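Local coordinates for PF04016 domain protein (Desulfitobacterium hafniense, PDB 3L5O) that is of unknown function but combines enolase-like and Rossmann-like folds and may take part in heavy-metal chelation, at residues 46-57 and 241-251. Sequence-based numbering, arbitrary orientation.
Sequences HSVIRSGNGVGL and VKDNARAFRIV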
# COMPACT_ATOMS: atom_id res chain seq x y z
N HIS A 46 10.85 -4.53 3.48
CA HIS A 46 10.43 -3.29 2.84
C HIS A 46 11.59 -2.62 2.14
O HIS A 46 12.75 -2.84 2.47
CB HIS A 46 9.85 -2.27 3.83
CG HIS A 46 8.52 -2.65 4.43
ND1 HIS A 46 8.41 -3.16 5.71
CD2 HIS A 46 7.26 -2.57 3.94
CE1 HIS A 46 7.13 -3.38 5.97
NE2 HIS A 46 6.42 -3.03 4.92
N SER A 47 11.23 -1.79 1.16
CA SER A 47 12.09 -0.76 0.60
C SER A 47 11.61 0.58 1.15
O SER A 47 10.43 0.75 1.41
CB SER A 47 12.00 -0.77 -0.93
OG SER A 47 12.68 -1.89 -1.48
N VAL A 48 12.54 1.52 1.35
CA VAL A 48 12.22 2.83 1.94
C VAL A 48 13.00 3.96 1.22
O VAL A 48 14.19 3.84 0.93
CB VAL A 48 12.39 2.82 3.49
CG1 VAL A 48 13.84 2.62 3.88
CG2 VAL A 48 11.84 4.09 4.11
N ILE A 49 12.28 5.04 0.92
CA ILE A 49 12.86 6.23 0.31
C ILE A 49 12.48 7.46 1.11
O ILE A 49 11.37 7.60 1.55
CB ILE A 49 12.35 6.35 -1.16
CG1 ILE A 49 12.93 5.20 -1.98
CG2 ILE A 49 12.69 7.70 -1.75
CD1 ILE A 49 12.78 5.34 -3.47
N ARG A 50 13.46 8.35 1.30
CA ARG A 50 13.26 9.72 1.77
C ARG A 50 13.43 10.69 0.63
O ARG A 50 14.38 10.59 -0.12
CB ARG A 50 14.30 10.09 2.82
CG ARG A 50 14.03 11.45 3.45
CD ARG A 50 14.89 11.75 4.69
NE ARG A 50 16.33 11.84 4.39
CZ ARG A 50 16.93 12.84 3.78
NH1 ARG A 50 16.24 13.89 3.35
NH2 ARG A 50 18.24 12.79 3.57
N SER A 51 12.49 11.64 0.51
CA SER A 51 12.64 12.83 -0.33
C SER A 51 12.32 14.00 0.58
O SER A 51 11.18 14.12 1.01
CB SER A 51 11.64 12.83 -1.50
OG SER A 51 11.78 14.02 -2.30
N GLY A 52 13.32 14.86 0.85
CA GLY A 52 13.23 15.86 1.90
C GLY A 52 12.82 15.34 3.27
O GLY A 52 13.49 14.49 3.85
N ASN A 53 11.71 15.87 3.78
CA ASN A 53 11.10 15.44 5.05
C ASN A 53 10.11 14.24 4.93
O ASN A 53 9.55 13.77 5.94
CB ASN A 53 10.42 16.68 5.66
CG ASN A 53 9.62 16.39 6.92
OD1 ASN A 53 10.14 15.87 7.90
ND2 ASN A 53 8.34 16.77 6.90
N GLY A 54 9.90 13.73 3.73
CA GLY A 54 8.89 12.71 3.49
C GLY A 54 9.50 11.34 3.30
O GLY A 54 10.52 11.18 2.61
N VAL A 55 8.88 10.34 3.89
CA VAL A 55 9.34 8.96 3.81
C VAL A 55 8.22 8.04 3.32
O VAL A 55 7.14 8.01 3.90
CB VAL A 55 9.87 8.47 5.18
CG1 VAL A 55 10.19 6.96 5.13
CG2 VAL A 55 11.08 9.26 5.58
N GLY A 56 8.50 7.30 2.25
CA GLY A 56 7.60 6.28 1.74
C GLY A 56 8.18 4.88 1.80
O GLY A 56 9.42 4.68 1.82
N LEU A 57 7.26 3.92 1.85
CA LEU A 57 7.54 2.50 2.04
C LEU A 57 6.88 1.67 0.93
O LEU A 57 5.82 2.06 0.37
CB LEU A 57 6.98 2.01 3.37
CG LEU A 57 7.56 2.56 4.67
CD1 LEU A 57 6.57 2.37 5.80
CD2 LEU A 57 8.89 1.87 4.99
N VAL A 241 4.89 8.07 8.46
CA VAL A 241 6.13 8.04 9.25
C VAL A 241 6.33 9.36 10.03
O VAL A 241 6.35 10.43 9.43
CB VAL A 241 7.37 7.75 8.36
CG1 VAL A 241 8.68 7.96 9.18
CG2 VAL A 241 7.30 6.35 7.81
N LYS A 242 6.47 9.29 11.34
CA LYS A 242 6.76 10.48 12.15
C LYS A 242 8.25 10.55 12.59
O LYS A 242 8.75 11.62 12.97
CB LYS A 242 5.83 10.56 13.37
CG LYS A 242 4.34 10.74 13.01
CD LYS A 242 3.43 10.64 14.24
N ASP A 243 8.93 9.41 12.54
CA ASP A 243 10.33 9.29 12.92
C ASP A 243 11.07 8.74 11.70
O ASP A 243 11.18 7.52 11.52
CB ASP A 243 10.44 8.35 14.12
CG ASP A 243 11.72 8.54 14.91
OD1 ASP A 243 12.77 8.92 14.32
OD2 ASP A 243 11.77 8.34 16.14
N ASN A 244 11.56 9.65 10.85
CA ASN A 244 12.28 9.32 9.62
C ASN A 244 13.51 8.46 9.87
O ASN A 244 13.64 7.39 9.30
CB ASN A 244 12.71 10.61 8.88
CG ASN A 244 11.54 11.36 8.24
OD1 ASN A 244 10.36 10.98 8.37
ND2 ASN A 244 11.87 12.45 7.52
N ALA A 245 14.39 8.94 10.74
CA ALA A 245 15.62 8.21 11.09
C ALA A 245 15.29 6.79 11.58
O ALA A 245 15.94 5.82 11.19
CB ALA A 245 16.42 8.99 12.15
N ARG A 246 14.24 6.67 12.38
CA ARG A 246 13.87 5.40 12.97
C ARG A 246 13.29 4.44 11.96
O ARG A 246 13.60 3.26 12.00
CB ARG A 246 12.88 5.60 14.11
CG ARG A 246 12.57 4.31 14.84
CD ARG A 246 11.68 4.44 16.04
NE ARG A 246 11.44 3.13 16.63
CZ ARG A 246 11.09 2.93 17.89
NH1 ARG A 246 10.93 3.95 18.72
NH2 ARG A 246 10.91 1.69 18.33
N ALA A 247 12.43 4.94 11.08
CA ALA A 247 11.88 4.15 9.99
C ALA A 247 12.97 3.44 9.18
O ALA A 247 12.83 2.30 8.82
CB ALA A 247 11.04 5.03 9.07
N PHE A 248 14.06 4.15 8.91
CA PHE A 248 15.21 3.57 8.20
C PHE A 248 15.95 2.52 9.03
O PHE A 248 16.37 1.50 8.50
CB PHE A 248 16.18 4.65 7.74
CG PHE A 248 15.83 5.25 6.39
CD1 PHE A 248 14.83 6.22 6.27
CD2 PHE A 248 16.52 4.85 5.25
CE1 PHE A 248 14.52 6.78 5.02
CE2 PHE A 248 16.22 5.41 4.01
CZ PHE A 248 15.21 6.38 3.90
N ARG A 249 16.10 2.77 10.32
CA ARG A 249 16.71 1.79 11.21
C ARG A 249 15.95 0.49 11.12
O ARG A 249 16.54 -0.56 10.92
CB ARG A 249 16.78 2.30 12.65
CG ARG A 249 17.68 3.53 12.81
CD ARG A 249 18.12 3.84 14.24
NE ARG A 249 17.06 4.42 15.06
CZ ARG A 249 16.81 5.74 15.18
NH1 ARG A 249 17.54 6.64 14.54
NH2 ARG A 249 15.82 6.14 15.97
N ILE A 250 14.63 0.55 11.23
CA ILE A 250 13.80 -0.64 11.20
C ILE A 250 13.91 -1.38 9.87
O ILE A 250 14.11 -2.59 9.85
CB ILE A 250 12.31 -0.27 11.51
CG1 ILE A 250 12.15 0.20 12.97
CG2 ILE A 250 11.39 -1.45 11.21
CD1 ILE A 250 10.89 1.00 13.26
N VAL A 251 13.76 -0.65 8.75
CA VAL A 251 13.76 -1.27 7.41
C VAL A 251 15.10 -1.94 7.11
O VAL A 251 15.16 -2.98 6.44
CB VAL A 251 13.46 -0.23 6.27
CG1 VAL A 251 13.55 -0.90 4.88
CG2 VAL A 251 12.08 0.42 6.46
O HOH W 1 12.96 -4.40 5.81
O HOH W 2 5.11 8.93 5.58
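Phe248 and Val48 meet where helix 244-251 runs along the hairpin, roughly antiparallel to strand 46-51 and roughly parallel to strand 54-57, a worked example of how a helix covers one face of a small antiparallel sheet. Val48 can be followed outward from CB, which rests against Val251 CG2 at 3.8 Å. Its CG1, set between the backbone N and the carbonyl carbon (chi1 65°), lies over one face of the Phe248 ring in a CH-pi contact, 3.8 Å from the centroid, and also touches Val251 CG1. CG2, the other branch, faces the ring atoms CE1 and CZ. The edge of the same ring is met by Arg50 N, 3.7 Å from CZ, and by Val55 CG2; Glu39 and Val41 of the neighbouring strand 39-42 also touch Phe248.

Just before and at the start of the helix, Val55 separates its two methyls: CG1 packs on Val241 CG2, while CG2 lies 3.4 Å from Asn244 OD1; a water links Val55 O to Val241 N. The Asn244 amide reaches on to the type II' turn from Ser51 to Gly54, where ND2 gives a nearly straight bond to Asn53 O (3.1 Å, 169°), the single direct hydrogen bond across the contact. The acceptor lies in the amide plane, but the N-H comes from above the carbonyl plane, not along a lone pair. Arg50 NH1 hydrogen-bonds to Gly52 O, and Arg50 NE forms a salt bridge with Glu39. At the far end, Val251 CG1 approaches His46 O to 3.2 Å, CG2 meets Leu57 CD2, and another water joins His46 N to Val251 O. The helix following strand 235-241 of the mixed, mainly parallel sheet thus packs on the three-stranded antiparallel sheet, consistent with a Rossmann-like part meeting an enolase-like one.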